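Local atomic coordinates of R-imine reductase (Streptomyces kanamyceticus, PDB entry 3ZGY), a protein that catalyses the NADPH-dependent, R-selective reduction of an imine substrate. Residues 154-157 and 158-162; 36-40 and 41-45; 140-143 and 144-147. One frame throughout, in Å; residues are numbered along the deposited sequence.

Overall arrangement
All three contacts are local, between residues close in the chain, within its NAD(P)-binding half, and they differ in burial. Interactions 1 and 3 are surface contacts, whereas interaction 2 is partly buried, with F38, H43 and T45 buried. Their chemistry follows: interaction 1 adds a salt bridge to the bonds of a short helix, interaction 2 pairs backbone capping with a phenylalanine-histidine ring contact, and interaction 3 adds a threonine hydroxyl to the backbone bond of a beta turn. Interactions 2 and 3 touch, A37 CB lying 3.9 Å from I143 CG2; interaction 2 forms the end of helix 29-40 and interaction 3 packs against that helix. Interaction 1 stands apart, its centre about 20 and 22 Å from theirs.

Interaction 1: 154-157 and 158-162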
loop_
_atom_site.group_PDB
_atom_site.type_symbol
_atom_site.label_atom_id
_atom_site.label_comp_id
_atom_site.label_asym_id
_atom_site.label_seq_id
_atom_site.Cartn_x
_atom_site.Cartn_y
_atom_site.Cartn_z
ATOM N N GLY D 154 -2.911 -24.236 -11.090
ATOM C CA GLY D 154 -3.160 -25.659 -11.442
ATOM C C GLY D 154 -2.902 -25.938 -12.897
ATOM O O GLY D 154 -2.597 -25.034 -13.682
ATOM N N PRO D 155 -2.989 -27.199 -13.282
ATOM C CA PRO D 155 -2.554 -27.494 -14.640
ATOM C C PRO D 155 -3.567 -27.002 -15.679
ATOM O O PRO D 155 -4.769 -27.058 -15.432
ATOM C CB PRO D 155 -2.443 -29.005 -14.631
ATOM C CG PRO D 155 -3.413 -29.436 -13.600
ATOM C CD PRO D 155 -3.232 -28.417 -12.519
ATOM N N ARG D 156 -3.075 -26.585 -16.847
ATOM C CA ARG D 156 -3.949 -26.182 -17.951
ATOM C C ARG D 156 -4.993 -27.228 -18.263
ATOM O O ARG D 156 -6.120 -26.913 -18.569
ATOM C CB ARG D 156 -3.152 -25.948 -19.206
ATOM C CG ARG D 156 -2.402 -24.634 -19.254
ATOM C CD ARG D 156 -3.397 -23.600 -19.660
ATOM N NE ARG D 156 -2.860 -22.270 -19.726
ATOM C CZ ARG D 156 -3.616 -21.223 -19.985
ATOM N NH1 ARG D 156 -4.944 -21.347 -20.161
ATOM N NH2 ARG D 156 -3.046 -20.036 -20.085
ATOM N N SER D 157 -4.623 -28.490 -18.203
ATOM C CA SER D 157 -5.612 -29.537 -18.430
ATOM C C SER D 157 -6.830 -29.449 -17.538
ATOM O O SER D 157 -7.895 -29.998 -17.868
ATOM C CB SER D 157 -4.955 -30.902 -18.254
ATOM O OG SER D 157 -4.576 -31.082 -16.921
ATOM N N ALA D 158 -6.666 -28.858 -16.363
ATOM C CA ALA D 158 -7.785 -28.715 -15.440
ATOM C C ALA D 158 -8.518 -27.398 -15.695
ATOM O O ALA D 158 -9.712 -27.325 -15.497
ATOM C CB ALA D 158 -7.324 -28.780 -14.014
ATOM N N PHE D 159 -7.822 -26.395 -16.217
ATOM C CA PHE D 159 -8.454 -25.095 -16.401
ATOM C C PHE D 159 -9.107 -24.919 -17.762
ATOM O O PHE D 159 -10.255 -24.523 -17.843
ATOM C CB PHE D 159 -7.450 -24.003 -16.188
ATOM C CG PHE D 159 -7.956 -22.660 -16.564
ATOM C CD1 PHE D 159 -8.926 -22.068 -15.841
ATOM C CD2 PHE D 159 -7.468 -22.011 -17.654
ATOM C CE1 PHE D 159 -9.432 -20.830 -16.198
ATOM C CE2 PHE D 159 -7.934 -20.779 -18.019
ATOM C CZ PHE D 159 -8.929 -20.184 -17.286
ATOM N N ASP D 160 -8.356 -25.167 -18.837
ATOM C CA ASP D 160 -8.826 -24.960 -20.202
ATOM C C ASP D 160 -10.252 -25.552 -20.472
ATOM O O ASP D 160 -11.118 -24.843 -20.968
ATOM C CB ASP D 160 -7.792 -25.478 -21.206
ATOM C CG ASP D 160 -6.500 -24.656 -21.201
ATOM O OD1 ASP D 160 -6.497 -23.512 -20.731
ATOM O OD2 ASP D 160 -5.461 -25.108 -21.730
ATOM N N PRO D 161 -10.500 -26.819 -20.164
ATOM C CA PRO D 161 -11.806 -27.337 -20.453
ATOM C C PRO D 161 -12.966 -26.567 -19.787
ATOM O O PRO D 161 -14.071 -26.741 -20.218
ATOM C CB PRO D 161 -11.774 -28.742 -19.864
ATOM C CG PRO D 161 -10.349 -29.125 -19.875
ATOM C CD PRO D 161 -9.630 -27.846 -19.566
ATOM N N HIS D 162 -12.703 -25.758 -18.743
ATOM C CA HIS D 162 -13.730 -25.004 -18.052
ATOM C C HIS D 162 -13.488 -23.543 -18.015
ATOM O O HIS D 162 -14.117 -22.809 -17.231
ATOM C CB HIS D 162 -13.854 -25.488 -16.647
ATOM C CG HIS D 162 -14.279 -26.903 -16.570
ATOM N ND1 HIS D 162 -13.420 -27.917 -16.194
ATOM C CD2 HIS D 162 -15.485 -27.478 -16.791
ATOM C CE1 HIS D 162 -14.076 -29.063 -16.197
ATOM N NE2 HIS D 162 -15.335 -28.817 -16.518
#
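P155 O is gripped by two backbone donors from the turn that follows it, A158 N at 2.8 Å and F159 N at 3.2 Å. The F159 N-H arrives in the carbonyl plane, while A158 N stands well above it, so the two bonds occupy different parts of the oxygen's surroundings. P155 sits at the N-cap position of the short helix 156-159, and its carbonyl takes up amides of that first turn. R156 O continues the pattern by accepting from D160 N at 2.8 Å.

On the outer side the turn is braced by a salt bridge between residues four apart: R156 NH1 gives its N-H to D160 OD1 at 2.7 Å, with an N-H...O angle of 151°. The carboxylate oxygen uses its syn lone pair, and it lies at the edge of the guanidinium, near its plane. The arginine chain is bent at chi2 (-81°), which carries it across the carboxylate, with CD 3.3 Å from D160 OD2. This is a single-nitrogen bridge, since neither NE nor NH2 is within bonding range of the carboxylate.

R156 and F159 run side by side, their guanidinium and ring planes 58° apart. NH1 comes to 3.6 Å from F159 CD2, near the plane of the ring and at its edge, which is not the placement of a cation-pi contact. P155 CG meets A158 CB at 4.0 Å.

The helix links strand 150-153 to helix 163-167, with H162 at the N-cap of the latter. A158 and F159 pack on L132 of strand 130-136, and the F159 ring meets that of Y175 on strand 173-175, at the edge of the sheet within this chain; the Y175 hydroxyl also bonds to G154 O.

Interaction 2: 36-40 and 41-45; sequences GAFLG and AGHPT
A Schellman motif ends helix 29-40, defined by two backbone bonds: H43 N to F38 O at 2.9 Å, with an N-H...O angle of 154°, and G42 N to L39 O at 2.8 Å. G42 is the C-prime residue; its phi of 93° is positive, and a side chain there would run into the carbonyl oxygen of the residue before. A41 N makes weak bonds to A37 O and F38 O.

F38 O is met by H43 twice over, since the edge of the imidazole also faces it, CD2 lying 3.4 Å from that oxygen. The two side chains then form an offset edge-to-face pair: the F38 ring turns an edge toward the face of H43, with centroids 5.8 Å apart and planes at 85°. Elsewhere on the imidazole, ND1 is hydrogen-bonded to T20 O.

The turn is the connection from helix to second strand in the first beta-alpha-beta unit of the Rossmann-type domain, strand 22-25, helix 29-40 and strand 45-48; the NADP(+)-binding L27 and G28 lie in the loop between strand 22-25 and helix 29-40. T45 opens the second strand. Its OG1, beside its own backbone N, reaches back to donate to H43 O at 2.8 Å from well above the carbonyl plane. The same hydroxyl faces L39 CG at 3.8 Å, and T45 CB lies 3.9 Å from that carbon. A valine in place of T45 has no hydroxyl and would probably leave the H43 carbonyl without its side-chain donor. The F38 side chain also packs on V22 and V24 of strand 22-25 and on L169.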
loop_
_atom_site.group_PDB
_atom_site.type_symbol
_atom_site.label_atom_id
_atom_site.label_comp_id
_atom_site.label_asym_id
_atom_site.label_seq_id
_atom_site.Cartn_x
_atom_site.Cartn_y
_atom_site.Cartn_z
ATOM N N GLY D 36 -24.653 -17.626 -7.759
ATOM C CA GLY D 36 -25.452 -16.600 -8.422
ATOM C C GLY D 36 -24.942 -16.321 -9.803
ATOM O O GLY D 36 -25.673 -16.436 -10.790
ATOM N N ALA D 37 -23.657 -16.107 -9.881
ATOM C CA ALA D 37 -23.038 -15.908 -11.161
ATOM C C ALA D 37 -23.200 -17.103 -12.103
ATOM O O ALA D 37 -23.368 -16.924 -13.314
ATOM C CB ALA D 37 -21.573 -15.568 -10.988
ATOM N N PHE D 38 -23.122 -18.307 -11.594
ATOM C CA PHE D 38 -23.186 -19.426 -12.516
ATOM C C PHE D 38 -24.601 -19.535 -13.091
ATOM O O PHE D 38 -24.756 -19.811 -14.276
ATOM C CB PHE D 38 -22.726 -20.770 -11.853
ATOM C CG PHE D 38 -21.238 -20.875 -11.671
ATOM C CD1 PHE D 38 -20.386 -20.725 -12.744
ATOM C CD2 PHE D 38 -20.685 -21.161 -10.428
ATOM C CE1 PHE D 38 -19.010 -20.808 -12.571
ATOM C CE2 PHE D 38 -19.314 -21.237 -10.245
ATOM C CZ PHE D 38 -18.482 -21.041 -11.311
ATOM N N LEU D 39 -25.608 -19.349 -12.238
ATOM C CA LEU D 39 -27.018 -19.308 -12.678
ATOM C C LEU D 39 -27.271 -18.161 -13.670
ATOM O O LEU D 39 -27.807 -18.382 -14.751
ATOM C CB LEU D 39 -27.973 -19.168 -11.503
ATOM C CG LEU D 39 -28.479 -20.463 -10.891
ATOM C CD1 LEU D 39 -29.264 -20.043 -9.658
ATOM C CD2 LEU D 39 -29.351 -21.300 -11.823
ATOM N N GLY D 40 -26.841 -16.974 -13.298
ATOM C CA GLY D 40 -26.942 -15.807 -14.160
ATOM C C GLY D 40 -26.262 -15.885 -15.533
ATOM O O GLY D 40 -26.580 -15.128 -16.428
ATOM N N ALA D 41 -25.327 -16.795 -15.698
ATOM C CA ALA D 41 -24.681 -16.946 -16.953
ATOM C C ALA D 41 -25.272 -18.148 -17.677
ATOM O O ALA D 41 -24.753 -18.588 -18.694
ATOM C CB ALA D 41 -23.190 -17.138 -16.739
ATOM N N GLY D 42 -26.331 -18.716 -17.138
ATOM C CA GLY D 42 -27.003 -19.821 -17.819
ATOM C C GLY D 42 -26.611 -21.206 -17.491
ATOM O O GLY D 42 -27.067 -22.132 -18.144
ATOM N N HIS D 43 -25.930 -21.426 -16.381
ATOM C CA HIS D 43 -25.453 -22.803 -16.087
ATOM C C HIS D 43 -26.483 -23.548 -15.242
ATOM O O HIS D 43 -27.091 -22.972 -14.335
ATOM C CB HIS D 43 -24.166 -22.767 -15.307
ATOM C CG HIS D 43 -22.983 -22.368 -16.099
ATOM N ND1 HIS D 43 -22.333 -23.258 -16.910
ATOM C CD2 HIS D 43 -22.331 -21.183 -16.218
ATOM C CE1 HIS D 43 -21.341 -22.632 -17.516
ATOM N NE2 HIS D 43 -21.326 -21.366 -17.124
ATOM N N PRO D 44 -26.736 -24.800 -15.578
ATOM C CA PRO D 44 -27.563 -25.600 -14.687
ATOM C C PRO D 44 -26.749 -25.836 -13.413
ATOM O O PRO D 44 -25.870 -26.694 -13.395
ATOM C CB PRO D 44 -27.840 -26.919 -15.475
ATOM C CG PRO D 44 -26.928 -26.887 -16.635
ATOM C CD PRO D 44 -26.392 -25.484 -16.829
ATOM N N THR D 45 -27.141 -25.157 -12.346
ATOM C CA THR D 45 -26.361 -25.075 -11.151
ATOM C C THR D 45 -26.961 -25.834 -9.983
ATOM O O THR D 45 -28.100 -25.575 -9.614
ATOM C CB THR D 45 -26.248 -23.640 -10.771
ATOM O OG1 THR D 45 -25.722 -22.894 -11.874
ATOM C CG2 THR D 45 -25.382 -23.469 -9.560
#

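Interaction 3: 140-143 and 144-147; sequences PAAI and GTAD
Both the backbone N and the hydroxyl of T145 bond to one acceptor, A142 O, and they come to it from the same face of its carbonyl plane. T145 N stands at 3.0 Å from A142 O, closing a type II beta turn over A142 to T145, and T145 OG1 donates to that oxygen at 2.9 Å. The turn shows in its central residues: I143 has extended backbone angles, and G144 takes a positive phi of 82°, the left-handed value that position calls for.

A chi1 of 86° sets the T145 hydroxyl between its backbone N and carbonyl carbon, where it lies alongside the amide and can share its acceptor. CG2, the other branch, also lies against A142 O, at 3.4 Å. The hydroxyl also accepts from D147 N at 3.0 Å, with an N-H...O angle of 142°, which makes an ST turn that begins at T145, the last residue of the beta turn. A142 CB and D147 CB meet at 3.7 Å, an aliphatic touch between the two sides of the bend.

This loop joins strand 130-136 to strand 150-153. P140 packs on L29, M30 and A33 of helix 29-40, and I143 on M30; L29 and M30 bind NADP(+), which puts this loop next to the cofactor site. G144 has a backbone hydrogen bond with L169.

Because OG1 gives its proton to A142 O while taking the D147 N-H, the hydroxyl joins two successive turns, and its orientation is fixed from both ends, a role that needs a side chain able to donate and accept at once.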
loop_
_atom_site.group_PDB
_atom_site.type_symbol
_atom_site.label_atom_id
_atom_site.label_comp_id
_atom_site.label_asym_id
_atom_site.label_seq_id
_atom_site.Cartn_x
_atom_site.Cartn_y
_atom_site.Cartn_z
ATOM N N PRO D 140 -18.219 -10.443 -2.231
ATOM C CA PRO D 140 -19.274 -11.142 -2.932
ATOM C C PRO D 140 -19.991 -10.283 -3.942
ATOM O O PRO D 140 -20.294 -10.744 -5.042
ATOM C CB PRO D 140 -20.218 -11.577 -1.828
ATOM C CG PRO D 140 -19.349 -11.642 -0.627
ATOM C CD PRO D 140 -18.338 -10.554 -0.791
ATOM N N ALA D 141 -20.276 -9.049 -3.567
ATOM C CA ALA D 141 -20.921 -8.128 -4.501
ATOM C C ALA D 141 -20.222 -8.094 -5.878
ATOM O O ALA D 141 -20.902 -8.008 -6.906
ATOM C CB ALA D 141 -20.981 -6.751 -3.896
ATOM N N ALA D 142 -18.890 -8.172 -5.915
ATOM C CA ALA D 142 -18.162 -8.003 -7.201
ATOM C C ALA D 142 -18.183 -9.233 -8.068
ATOM O O ALA D 142 -17.833 -9.174 -9.225
ATOM C CB ALA D 142 -16.723 -7.587 -6.951
ATOM N N ILE D 143 -18.567 -10.373 -7.517
ATOM C CA ILE D 143 -18.584 -11.616 -8.304
ATOM C C ILE D 143 -19.516 -11.437 -9.480
ATOM O O ILE D 143 -20.595 -10.917 -9.346
ATOM C CB ILE D 143 -19.042 -12.830 -7.474
ATOM C CG1 ILE D 143 -18.103 -13.081 -6.296
ATOM C CG2 ILE D 143 -19.152 -14.071 -8.336
ATOM C CD1 ILE D 143 -16.650 -13.236 -6.675
ATOM N N GLY D 144 -19.080 -11.888 -10.643
ATOM C CA GLY D 144 -19.870 -11.776 -11.862
ATOM C C GLY D 144 -19.750 -10.425 -12.507
ATOM O O GLY D 144 -20.528 -10.128 -13.377
ATOM N N THR D 145 -18.810 -9.589 -12.069
ATOM C CA THR D 145 -18.630 -8.273 -12.674
ATOM C C THR D 145 -17.177 -8.022 -13.060
ATOM O O THR D 145 -16.276 -8.820 -12.728
ATOM C CB THR D 145 -19.093 -7.158 -11.728
ATOM O OG1 THR D 145 -18.017 -6.792 -10.834
ATOM C CG2 THR D 145 -20.330 -7.577 -10.953
ATOM N N ALA D 146 -16.923 -6.892 -13.714
ATOM C CA ALA D 146 -15.544 -6.586 -14.078
ATOM C C ALA D 146 -14.674 -6.278 -12.844
ATOM O O ALA D 146 -13.453 -6.302 -12.931
ATOM C CB ALA D 146 -15.504 -5.446 -15.063
ATOM N N ASP D 147 -15.299 -6.005 -11.701
ATOM C CA ASP D 147 -14.564 -5.793 -10.441
ATOM C C ASP D 147 -14.036 -7.045 -9.784
ATOM O O ASP D 147 -13.087 -6.976 -9.009
ATOM C CB ASP D 147 -15.471 -5.117 -9.408
ATOM C CG ASP D 147 -15.684 -3.659 -9.694
ATOM O OD1 ASP D 147 -14.776 -3.027 -10.287
ATOM O OD2 ASP D 147 -16.762 -3.160 -9.310
#